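PDB 2OT9: YaeQ family protein from Pseudomonas syringae pv. tomato, which is of unknown function but belongs to the YaeQ family of the PDDEXK clan, which includes many nucleases. Local coordinates for residues Tyr8-Asn13 and Arg146-Asp151; Leu12-Leu17 and Val152-Gly157; Asp76-Trp81 and Arg97-Thr102. All blocks are in the same frame, centred on the assembly; numbering follows the deposited sequence.

All three contacts lie within one mixed sheet. Contacts 1 and 2 are parallel ladders that follow each other along the same two strands, 6-16 and 147-155, and share Leu-12 and Asn-13; their centres lie about 15 Å apart. Contact 3 joins the starts of parallel strands 78-84 and 101-106, regularly paired at Trp-81 and Thr-102, with its centre about 27 Å from that of contact 1 and about 24 Å from that of contact 2. Strands 6-16 and 147-155 enclose it in sequence. The Trp-81 side chain of contact 3 is about 8 Å from the bound meso-tartaric acid, whose pocket includes Arg-39 and Arg-91, while the Tyr-8 side chain of contact 1 is about 4 Å from a sodium ion.

Contact 1: Tyr8-Asn13 and Arg146-Asp151; sequences YKFELN and RVIKWD
The Phe-10 ring turns its edge to the face of the Trp-150 indole, an offset edge-to-face pair with planes at 87°. CE1 of Phe-10 comes 3.8 Å from CE3 of Trp-150, displaced toward the rim of the indole. With its CG anti to the backbone N (chi1 -177°), Phe-10 swings its ring toward the other strand, where its CD1 also meets Ile-148 CG2 at 3.9 Å. The two branches of Ile-148 divide the work: CG2 serves Phe-10, while CD1 reaches CD1 of Tyr-8 at 3.7 Å. Phe-10, Ile-148 and Trp-150, bulky and apolar, suit this buried sheet face. Over one face of the Tyr-8 ring, toward its rim, lies CD of Arg-146.

The other face is mostly polar. Asn-13 ND2 donates to Asp-151 OD1 at 3.0 Å, arriving on the syn side but 33° out of the carboxylate plane; Asn-13 OD1 is engaged by Ser-24. Glu-11 and Lys-149 run side by side, yet OE1 and NZ stay 4.2 Å apart, a loose attraction between opposite charges rather than a salt bridge. Val-147 CG1 touches Glu-11 OE2.

Between these two faces, five backbone bonds hold the strands in parallel register, Lys-9 beside Val-147 and Asn-13 beside Asp-151. The straightest, Glu-11 N to Ile-148 O, is 2.7 Å long and nearly linear.

Helix 37-49 packs on the aromatic face, Leu-44 meeting Phe-10, Ile-148 and Trp-150, and Met-40 meeting Tyr-8. Strand 21-31 pairs with the outer side of 8-13, where Arg-31 bonds the Tyr-8 hydroxyl, and strand 158-163 flanks 146-151.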
loop_
_atom_site.group_PDB
_atom_site.type_symbol
_atom_site.label_atom_id
_atom_site.label_comp_id
_atom_site.label_asym_id
_atom_site.label_seq_id
_atom_site.Cartn_x
_atom_site.Cartn_y
_atom_site.Cartn_z
ATOM N N TYR A 8 5.666 -15.370 -0.902
ATOM C CA TYR A 8 4.643 -15.304 -1.931
ATOM C C TYR A 8 5.240 -14.742 -3.219
ATOM O O TYR A 8 6.156 -13.926 -3.180
ATOM C CB TYR A 8 3.499 -14.390 -1.491
ATOM C CG TYR A 8 2.617 -14.951 -0.404
ATOM C CD1 TYR A 8 1.335 -15.410 -0.691
ATOM C CD2 TYR A 8 3.060 -15.019 0.908
ATOM C CE1 TYR A 8 0.509 -15.925 0.312
ATOM C CE2 TYR A 8 2.246 -15.537 1.909
ATOM C CZ TYR A 8 0.968 -15.973 1.602
ATOM O OH TYR A 8 0.160 -16.468 2.597
ATOM N N LYS A 9 4.697 -15.179 -4.343
ATOM C CA LYS A 9 5.043 -14.631 -5.646
ATOM C C LYS A 9 3.847 -13.840 -6.166
ATOM O O LYS A 9 2.730 -14.367 -6.226
ATOM C CB LYS A 9 5.377 -15.762 -6.610
ATOM C CG LYS A 9 6.538 -16.667 -6.144
ATOM C CD LYS A 9 7.871 -16.195 -6.709
ATOM C CE LYS A 9 9.049 -16.855 -6.007
ATOM N NZ LYS A 9 10.307 -16.610 -6.784
ATOM N N PHE A 10 4.091 -12.583 -6.537
ATOM C CA PHE A 10 3.066 -11.674 -7.018
ATOM C C PHE A 10 3.292 -11.469 -8.514
ATOM O O PHE A 10 4.388 -11.063 -8.930
ATOM C CB PHE A 10 3.194 -10.355 -6.263
ATOM C CG PHE A 10 2.154 -9.311 -6.601
ATOM C CD1 PHE A 10 0.814 -9.640 -6.787
ATOM C CD2 PHE A 10 2.509 -7.968 -6.608
ATOM C CE1 PHE A 10 -0.133 -8.639 -7.027
ATOM C CE2 PHE A 10 1.565 -6.975 -6.846
ATOM C CZ PHE A 10 0.243 -7.311 -7.050
ATOM N N GLU A 11 2.271 -11.788 -9.307
ATOM C CA GLU A 11 2.277 -11.546 -10.754
ATOM C C GLU A 11 1.222 -10.486 -11.077
ATOM O O GLU A 11 0.013 -10.725 -10.933
ATOM C CB GLU A 11 2.016 -12.850 -11.529
ATOM C CG GLU A 11 2.945 -14.005 -11.091
ATOM C CD GLU A 11 2.818 -15.252 -11.953
ATOM O OE1 GLU A 11 1.989 -15.248 -12.885
ATOM O OE2 GLU A 11 3.556 -16.230 -11.701
ATOM N N LEU A 12 1.690 -9.309 -11.484
ATOM C CA LEU A 12 0.801 -8.168 -11.709
ATOM C C LEU A 12 0.770 -7.738 -13.181
ATOM O O LEU A 12 1.809 -7.367 -13.734
ATOM C CB LEU A 12 1.238 -6.979 -10.837
ATOM C CG LEU A 12 0.569 -5.608 -11.047
ATOM C CD1 LEU A 12 -0.930 -5.655 -10.724
ATOM C CD2 LEU A 12 1.260 -4.552 -10.177
ATOM N N ASN A 13 -0.408 -7.806 -13.809
ATOM C CA ASN A 13 -0.642 -7.126 -15.090
ATOM C C ASN A 13 -1.363 -5.817 -14.818
ATOM O O ASN A 13 -2.545 -5.817 -14.447
ATOM C CB ASN A 13 -1.463 -7.982 -16.065
ATOM C CG ASN A 13 -0.764 -9.279 -16.435
ATOM O OD1 ASN A 13 0.454 -9.322 -16.571
ATOM N ND2 ASN A 13 -1.536 -10.339 -16.605
ATOM N N ARG A 146 -0.279 -18.897 -2.701
ATOM C CA ARG A 146 1.144 -18.556 -2.690
ATOM C C ARG A 146 1.568 -17.784 -3.938
ATOM O O ARG A 146 2.472 -16.951 -3.877
ATOM C CB ARG A 146 1.998 -19.814 -2.495
ATOM C CG ARG A 146 1.695 -20.566 -1.174
ATOM C CD ARG A 146 2.119 -19.755 0.055
ATOM N NE ARG A 146 3.567 -19.558 0.056
ATOM C CZ ARG A 146 4.446 -20.401 0.594
ATOM N NH1 ARG A 146 4.033 -21.501 1.215
ATOM N NH2 ARG A 146 5.744 -20.131 0.528
ATOM N N VAL A 147 0.918 -18.072 -5.061
ATOM C CA VAL A 147 1.123 -17.297 -6.284
ATOM C C VAL A 147 -0.129 -16.429 -6.494
ATOM O O VAL A 147 -1.224 -16.943 -6.754
ATOM C CB VAL A 147 1.451 -18.182 -7.529
ATOM C CG1 VAL A 147 1.797 -17.317 -8.725
ATOM C CG2 VAL A 147 2.612 -19.151 -7.238
ATOM N N ILE A 148 0.050 -15.124 -6.323
ATOM C CA ILE A 148 -1.021 -14.146 -6.443
ATOM C C ILE A 148 -0.969 -13.534 -7.838
ATOM O O ILE A 148 -0.011 -12.830 -8.186
ATOM C CB ILE A 148 -0.865 -13.032 -5.396
ATOM C CG1 ILE A 148 -0.749 -13.634 -3.985
ATOM C CG2 ILE A 148 -2.006 -12.037 -5.494
ATOM C CD1 ILE A 148 0.088 -12.801 -3.042
ATOM N N LYS A 149 -2.007 -13.803 -8.626
ATOM C CA LYS A 149 -2.107 -13.291 -9.996
ATOM C C LYS A 149 -3.252 -12.297 -10.059
ATOM O O LYS A 149 -4.420 -12.664 -9.854
ATOM C CB LYS A 149 -2.357 -14.431 -10.975
ATOM C CG LYS A 149 -1.370 -15.570 -10.846
ATOM C CD LYS A 149 -1.761 -16.699 -11.782
ATOM C CE LYS A 149 -0.563 -17.547 -12.169
ATOM N NZ LYS A 149 -0.115 -18.355 -11.010
ATOM N N TRP A 150 -2.909 -11.035 -10.294
ATOM C CA TRP A 150 -3.902 -9.980 -10.394
ATOM C C TRP A 150 -3.797 -9.275 -11.730
ATOM O O TRP A 150 -2.692 -8.894 -12.149
ATOM C CB TRP A 150 -3.645 -8.910 -9.336
ATOM C CG TRP A 150 -4.142 -9.197 -7.948
ATOM C CD1 TRP A 150 -4.728 -10.343 -7.471
ATOM C CD2 TRP A 150 -4.055 -8.296 -6.845
ATOM N NE1 TRP A 150 -5.033 -10.183 -6.121
ATOM C CE2 TRP A 150 -4.613 -8.943 -5.720
ATOM C CE3 TRP A 150 -3.558 -6.989 -6.703
ATOM C CZ2 TRP A 150 -4.696 -8.323 -4.462
ATOM C CZ3 TRP A 150 -3.633 -6.378 -5.456
ATOM C CH2 TRP A 150 -4.194 -7.050 -4.351
ATOM N N ASP A 151 -4.944 -9.047 -12.368
ATOM C CA ASP A 151 -5.026 -8.016 -13.403
ATOM C C ASP A 151 -5.615 -6.785 -12.745
ATOM O O ASP A 151 -6.708 -6.849 -12.177
ATOM C CB ASP A 151 -5.945 -8.437 -14.539
ATOM C CG ASP A 151 -5.330 -9.485 -15.454
ATOM O OD1 ASP A 151 -4.208 -9.983 -15.201
ATOM O OD2 ASP A 151 -5.991 -9.798 -16.465
#

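Contact 2: Leu12-Leu17 and Val152-Gly157; sequences LNLTDL and VMISEG
Val-152 is gripped by two leucines of the neighbouring strand, one for each methyl. Its CG2 meets CD1 of Leu-12 at 3.5 Å and its CG1 meets CD1 of Leu-14 at 3.9 Å. In both leucines CG stands anti to the backbone N, beside the carbonyl carbon, and chi2 near +60° then turns CD1 toward Val-152. Leu-14 CD1 also touches CD1 of Ile-154 at 4.0 Å. A beta-branched valine fits here because its two short methyls can serve two neighbours at once.

Asp-16 is on the same face, and its carboxylate lies against Ile-154: OD1 is 3.8 Å from CB of Ile-154, and OD2 is near CD1. This buried acid is supported at both oxygens, by a salt bridge from Arg-179 to OD2 and by the backbone N of Arg-19 to OD1.

The segments take in the C-terminal ends of the parallel strands 6-16 and 147-155 of the mixed sheet and the turns that follow, with strand 21-31 beyond 12-17 and strand 158-163 beyond 152-157. Helix 37-49 covers the leucine face, Tyr-47 and Ala-48 touching Leu-12 and Phe-49 touching Ile-154.

On the opposite face, selenomethionine Met-153 is extended through its first two torsions and bends at the third (-76°), bringing CE to within 3.8 Å of Thr-15 CG2 as the two side chains run alongside. CD1 of Leu-17 approaches SE of Met-153. The ladder ends at Leu-17, whose N donates to Ile-154 O at 2.8 Å in the carbonyl plane, though bent to 141° at the hydrogen.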
loop_
_atom_site.group_PDB
_atom_site.type_symbol
_atom_site.label_atom_id
_atom_site.label_comp_id
_atom_site.label_asym_id
_atom_site.label_seq_id
_atom_site.Cartn_x
_atom_site.Cartn_y
_atom_site.Cartn_z
ATOM N N LEU A 12 1.690 -9.309 -11.484
ATOM C CA LEU A 12 0.801 -8.168 -11.709
ATOM C C LEU A 12 0.770 -7.738 -13.181
ATOM O O LEU A 12 1.809 -7.367 -13.734
ATOM C CB LEU A 12 1.238 -6.979 -10.837
ATOM C CG LEU A 12 0.569 -5.608 -11.047
ATOM C CD1 LEU A 12 -0.930 -5.655 -10.724
ATOM C CD2 LEU A 12 1.260 -4.552 -10.177
ATOM N N ASN A 13 -0.408 -7.806 -13.809
ATOM C CA ASN A 13 -0.642 -7.126 -15.090
ATOM C C ASN A 13 -1.363 -5.817 -14.818
ATOM O O ASN A 13 -2.545 -5.817 -14.447
ATOM C CB ASN A 13 -1.463 -7.982 -16.065
ATOM C CG ASN A 13 -0.764 -9.279 -16.435
ATOM O OD1 ASN A 13 0.454 -9.322 -16.571
ATOM N ND2 ASN A 13 -1.536 -10.339 -16.605
ATOM N N LEU A 14 -0.646 -4.710 -14.990
ATOM C CA LEU A 14 -1.151 -3.383 -14.639
ATOM C C LEU A 14 -1.513 -2.562 -15.871
ATOM O O LEU A 14 -0.691 -2.414 -16.791
ATOM C CB LEU A 14 -0.088 -2.653 -13.801
ATOM C CG LEU A 14 -0.342 -1.201 -13.361
ATOM C CD1 LEU A 14 -1.581 -1.086 -12.453
ATOM C CD2 LEU A 14 0.911 -0.643 -12.689
ATOM N N THR A 15 -2.752 -2.062 -15.898
ATOM C CA THR A 15 -3.254 -1.163 -16.948
ATOM C C THR A 15 -3.784 0.088 -16.241
ATOM O O THR A 15 -4.959 0.149 -15.829
ATOM C CB THR A 15 -4.403 -1.814 -17.776
ATOM O OG1 THR A 15 -3.922 -2.997 -18.424
ATOM C CG2 THR A 15 -4.898 -0.870 -18.832
ATOM N N ASP A 16 -2.903 1.062 -16.068
ATOM C CA ASP A 16 -3.243 2.266 -15.327
ATOM C C ASP A 16 -3.529 3.359 -16.343
ATOM O O ASP A 16 -2.618 3.966 -16.911
ATOM C CB ASP A 16 -2.106 2.622 -14.361
ATOM C CG ASP A 16 -2.331 3.930 -13.614
ATOM O OD1 ASP A 16 -3.233 4.728 -13.962
ATOM O OD2 ASP A 16 -1.569 4.162 -12.653
ATOM N N LEU A 17 -4.815 3.581 -16.588
ATOM C CA LEU A 17 -5.244 4.523 -17.610
ATOM C C LEU A 17 -5.095 5.971 -17.168
ATOM O O LEU A 17 -5.058 6.860 -17.995
ATOM C CB LEU A 17 -6.689 4.239 -18.013
ATOM C CG LEU A 17 -6.933 2.832 -18.549
ATOM C CD1 LEU A 17 -8.389 2.664 -18.838
ATOM C CD2 LEU A 17 -6.093 2.538 -19.800
ATOM N N VAL A 152 -4.905 -5.667 -12.831
ATOM C CA VAL A 152 -5.356 -4.418 -12.226
ATOM C C VAL A 152 -5.562 -3.346 -13.293
ATOM O O VAL A 152 -4.663 -3.079 -14.107
ATOM C CB VAL A 152 -4.356 -3.913 -11.157
ATOM C CG1 VAL A 152 -4.734 -2.502 -10.651
ATOM C CG2 VAL A 152 -4.284 -4.898 -9.972
HETATM N N MSE A 153 -6.757 -2.757 -13.299
HETATM C CA MSE A 153 -7.028 -1.587 -14.117
HETATM C C MSE A 153 -7.313 -0.413 -13.188
HETATM O O MSE A 153 -8.097 -0.535 -12.230
HETATM C CB MSE A 153 -8.197 -1.820 -15.070
HETATM C CG MSE A 153 -8.627 -0.544 -15.836
HETATM SE SE MSE A 153 -9.901 -0.898 -17.247
HETATM C CE MSE A 153 -8.657 -1.637 -18.523
ATOM N N ILE A 154 -6.659 0.711 -13.457
ATOM C CA ILE A 154 -6.886 1.939 -12.685
ATOM C C ILE A 154 -7.493 2.983 -13.622
ATOM O O ILE A 154 -6.875 3.384 -14.634
ATOM C CB ILE A 154 -5.574 2.439 -12.016
ATOM C CG1 ILE A 154 -4.967 1.320 -11.138
ATOM C CG2 ILE A 154 -5.818 3.732 -11.199
ATOM C CD1 ILE A 154 -3.634 1.681 -10.463
ATOM N N SER A 155 -8.712 3.402 -13.296
ATOM C CA SER A 155 -9.449 4.341 -14.125
ATOM C C SER A 155 -10.216 5.349 -13.268
ATOM O O SER A 155 -10.983 4.970 -12.377
ATOM C CB SER A 155 -10.400 3.564 -15.045
ATOM O OG SER A 155 -11.130 4.445 -15.883
ATOM N N GLU A 156 -9.994 6.635 -13.533
ATOM C CA GLU A 156 -10.634 7.711 -12.769
ATOM C C GLU A 156 -10.484 7.526 -11.249
ATOM O O GLU A 156 -11.434 7.749 -10.480
ATOM C CB GLU A 156 -12.107 7.861 -13.194
ATOM C CG GLU A 156 -12.269 8.131 -14.699
ATOM C CD GLU A 156 -13.701 8.425 -15.137
ATOM O OE1 GLU A 156 -14.612 8.444 -14.279
ATOM O OE2 GLU A 156 -13.912 8.648 -16.355
ATOM N N GLY A 157 -9.297 7.095 -10.821
ATOM C CA GLY A 157 -9.007 6.937 -9.398
ATOM C C GLY A 157 -9.499 5.639 -8.770
ATOM O O GLY A 157 -9.162 5.346 -7.612
#

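Contact 3: Asp76-Trp81 and Arg97-Thr102; sequences DRVLHW and RRTERT
Arg-101 runs out alongside His-80, its chain extended from CG to NE, and from CB to NE each atom finds the imidazole or the backbone before it. CB of Arg-101 sits 3.6 Å from Leu-79 O and also meets His-80 ND1. CG of Arg-101 comes next to ND1 of His-80 at 3.5 Å, and its CD lies over one face of the ring, 3.8 Å from the centroid, a CH-pi contact offset toward the rim. NE passes CE1, and at the tip the guanidinium stands steeply to the imidazole, 74° between planes, while NH1 makes a weak bond to Glu-178 O. A long aliphatic stem ending in a charge suits a place where the ring is buried but the chain leads outward.

The carbonyl of Arg-101 gathers several donors. Trp-81 N donates to Arg-101 O at 2.9 Å, nearly in line with the carbonyl; Thr-99 OG1 reaches Arg-101 O at 2.8 Å from above the carbonyl plane. His-80 ND1, with Arg-101 O in its ring plane, adds a weak bond of 3.4 Å. With CG2 in the crowded position between N and the carbonyl carbon, Thr-99 turns this methyl to Trp-81 CB, 3.6 Å away.

Trp-81 CZ3 sits over the centre of the Arg-98 guanidinium. The planes are 58° apart, and NH2 of Arg-98, 3.4 Å from Trp-81 CH2, is also held by Asp-65 O.

The pair closes a beta-alpha-beta unit: strand 78-84, helix 89-96, strand 101-106. Trp-81 packs on Arg-91 and Cys-95 of that helix; strand 69-72 flanks 76-81, with a classic bulge at Leu-79 and His-80 opposite Glu-71, and strand 127-131 lies beyond Thr-102.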
loop_
_atom_site.group_PDB
_atom_site.type_symbol
_atom_site.label_atom_id
_atom_site.label_comp_id
_atom_site.label_asym_id
_atom_site.label_seq_id
_atom_site.Cartn_x
_atom_site.Cartn_y
_atom_site.Cartn_z
ATOM N N ASP A 76 20.059 6.316 -3.142
ATOM C CA ASP A 76 19.490 5.661 -1.965
ATOM C C ASP A 76 18.689 6.610 -1.068
ATOM O O ASP A 76 18.489 6.345 0.121
ATOM C CB ASP A 76 20.582 4.928 -1.166
ATOM C CG ASP A 76 20.033 3.785 -0.328
ATOM O OD1 ASP A 76 20.525 3.591 0.808
ATOM O OD2 ASP A 76 19.125 3.076 -0.805
ATOM N N ARG A 77 18.215 7.716 -1.631
ATOM C CA ARG A 77 17.383 8.642 -0.855
ATOM C C ARG A 77 15.912 8.442 -1.163
ATOM O O ARG A 77 15.549 8.086 -2.284
ATOM C CB ARG A 77 17.812 10.085 -1.093
ATOM C CG ARG A 77 19.244 10.339 -0.702
ATOM C CD ARG A 77 19.738 11.624 -1.333
ATOM N NE ARG A 77 19.135 12.777 -0.687
ATOM C CZ ARG A 77 19.319 14.036 -1.070
ATOM N NH1 ARG A 77 20.070 14.312 -2.122
ATOM N NH2 ARG A 77 18.737 15.022 -0.394
ATOM N N VAL A 78 15.058 8.661 -0.167
ATOM C CA VAL A 78 13.665 8.259 -0.303
ATOM C C VAL A 78 12.873 9.294 -1.089
ATOM O O VAL A 78 12.832 10.462 -0.721
ATOM C CB VAL A 78 13.011 7.991 1.071
ATOM C CG1 VAL A 78 11.605 7.420 0.898
ATOM C CG2 VAL A 78 13.891 7.037 1.915
ATOM N N LEU A 79 12.258 8.853 -2.182
ATOM C CA LEU A 79 11.315 9.661 -2.954
ATOM C C LEU A 79 9.893 9.494 -2.408
ATOM O O LEU A 79 9.101 10.442 -2.388
ATOM C CB LEU A 79 11.361 9.246 -4.442
ATOM C CG LEU A 79 12.721 9.412 -5.154
ATOM C CD1 LEU A 79 12.673 9.045 -6.616
ATOM C CD2 LEU A 79 13.223 10.819 -5.003
ATOM N N HIS A 80 9.566 8.285 -1.955
ATOM C CA HIS A 80 8.195 7.971 -1.567
ATOM C C HIS A 80 8.243 6.953 -0.448
ATOM O O HIS A 80 8.853 5.898 -0.591
ATOM C CB HIS A 80 7.407 7.440 -2.792
ATOM C CG HIS A 80 5.909 7.404 -2.624
ATOM N ND1 HIS A 80 5.239 8.031 -1.591
ATOM C CD2 HIS A 80 4.947 6.860 -3.410
ATOM C CE1 HIS A 80 3.937 7.848 -1.733
ATOM N NE2 HIS A 80 3.734 7.146 -2.830
ATOM N N TRP A 81 7.609 7.297 0.671
ATOM C CA TRP A 81 7.541 6.442 1.852
ATOM C C TRP A 81 6.089 6.006 2.028
ATOM O O TRP A 81 5.227 6.835 2.293
ATOM C CB TRP A 81 7.999 7.244 3.087
ATOM C CG TRP A 81 8.116 6.457 4.371
ATOM C CD1 TRP A 81 7.092 6.047 5.184
ATOM C CD2 TRP A 81 9.333 6.035 5.017
ATOM N NE1 TRP A 81 7.592 5.373 6.282
ATOM C CE2 TRP A 81 8.963 5.362 6.211
ATOM C CE3 TRP A 81 10.697 6.169 4.711
ATOM C CZ2 TRP A 81 9.908 4.803 7.079
ATOM C CZ3 TRP A 81 11.638 5.616 5.586
ATOM C CH2 TRP A 81 11.233 4.931 6.746
ATOM N N ARG A 97 9.648 13.325 7.410
ATOM C CA ARG A 97 10.879 14.090 7.362
ATOM C C ARG A 97 11.965 13.389 6.541
ATOM O O ARG A 97 12.898 14.042 6.084
ATOM C CB ARG A 97 11.384 14.369 8.789
ATOM C CG ARG A 97 10.415 15.218 9.588
ATOM C CD ARG A 97 10.916 15.533 10.987
ATOM N NE ARG A 97 9.910 16.319 11.698
ATOM C CZ ARG A 97 9.936 16.596 13.000
ATOM N NH1 ARG A 97 10.930 16.154 13.769
ATOM N NH2 ARG A 97 8.957 17.321 13.530
ATOM N N ARG A 98 11.839 12.072 6.377
ATOM C CA ARG A 98 12.828 11.243 5.669
ATOM C C ARG A 98 12.602 11.173 4.141
ATOM O O ARG A 98 13.461 10.656 3.422
ATOM C CB ARG A 98 12.865 9.819 6.257
ATOM C CG ARG A 98 13.673 9.657 7.549
ATOM C CD ARG A 98 13.671 8.211 8.090
ATOM N NE ARG A 98 14.577 7.313 7.354
ATOM C CZ ARG A 98 14.715 6.002 7.589
ATOM N NH1 ARG A 98 15.553 5.283 6.854
ATOM N NH2 ARG A 98 14.026 5.400 8.555
ATOM N N THR A 99 11.492 11.738 3.654
ATOM C CA THR A 99 11.012 11.525 2.266
ATOM C C THR A 99 10.407 12.806 1.671
ATOM O O THR A 99 10.030 13.722 2.406
ATOM C CB THR A 99 9.931 10.401 2.264
ATOM O OG1 THR A 99 9.531 10.060 0.928
ATOM C CG2 THR A 99 8.708 10.821 3.078
ATOM N N GLU A 100 10.298 12.865 0.347
ATOM C CA GLU A 100 9.605 13.974 -0.320
ATOM C C GLU A 100 8.079 13.758 -0.323
ATOM O O GLU A 100 7.284 14.708 -0.390
ATOM C CB GLU A 100 10.110 14.108 -1.764
ATOM C CG GLU A 100 9.500 15.292 -2.538
ATOM C CD GLU A 100 10.493 15.965 -3.474
ATOM O OE1 GLU A 100 10.887 17.128 -3.190
ATOM O OE2 GLU A 100 10.879 15.326 -4.481
ATOM N N ARG A 101 7.679 12.500 -0.276
ATOM C CA ARG A 101 6.260 12.150 -0.321
ATOM C C ARG A 101 6.013 11.027 0.649
ATOM O O ARG A 101 6.747 10.049 0.667
ATOM C CB ARG A 101 5.841 11.725 -1.731
ATOM C CG ARG A 101 4.361 11.373 -1.827
ATOM C CD ARG A 101 3.936 11.078 -3.253
ATOM N NE ARG A 101 2.490 11.239 -3.332
ATOM C CZ ARG A 101 1.887 12.380 -3.668
ATOM N NH1 ARG A 101 0.574 12.430 -3.685
ATOM N NH2 ARG A 101 2.594 13.467 -3.999
ATOM N N THR A 102 4.983 11.184 1.467
ATOM C CA THR A 102 4.570 10.131 2.375
ATOM C C THR A 102 3.149 9.731 2.023
ATOM O O THR A 102 2.282 10.599 1.863
ATOM C CB THR A 102 4.582 10.633 3.827
ATOM O OG1 THR A 102 5.874 11.125 4.135
ATOM C CG2 THR A 102 4.253 9.516 4.822
#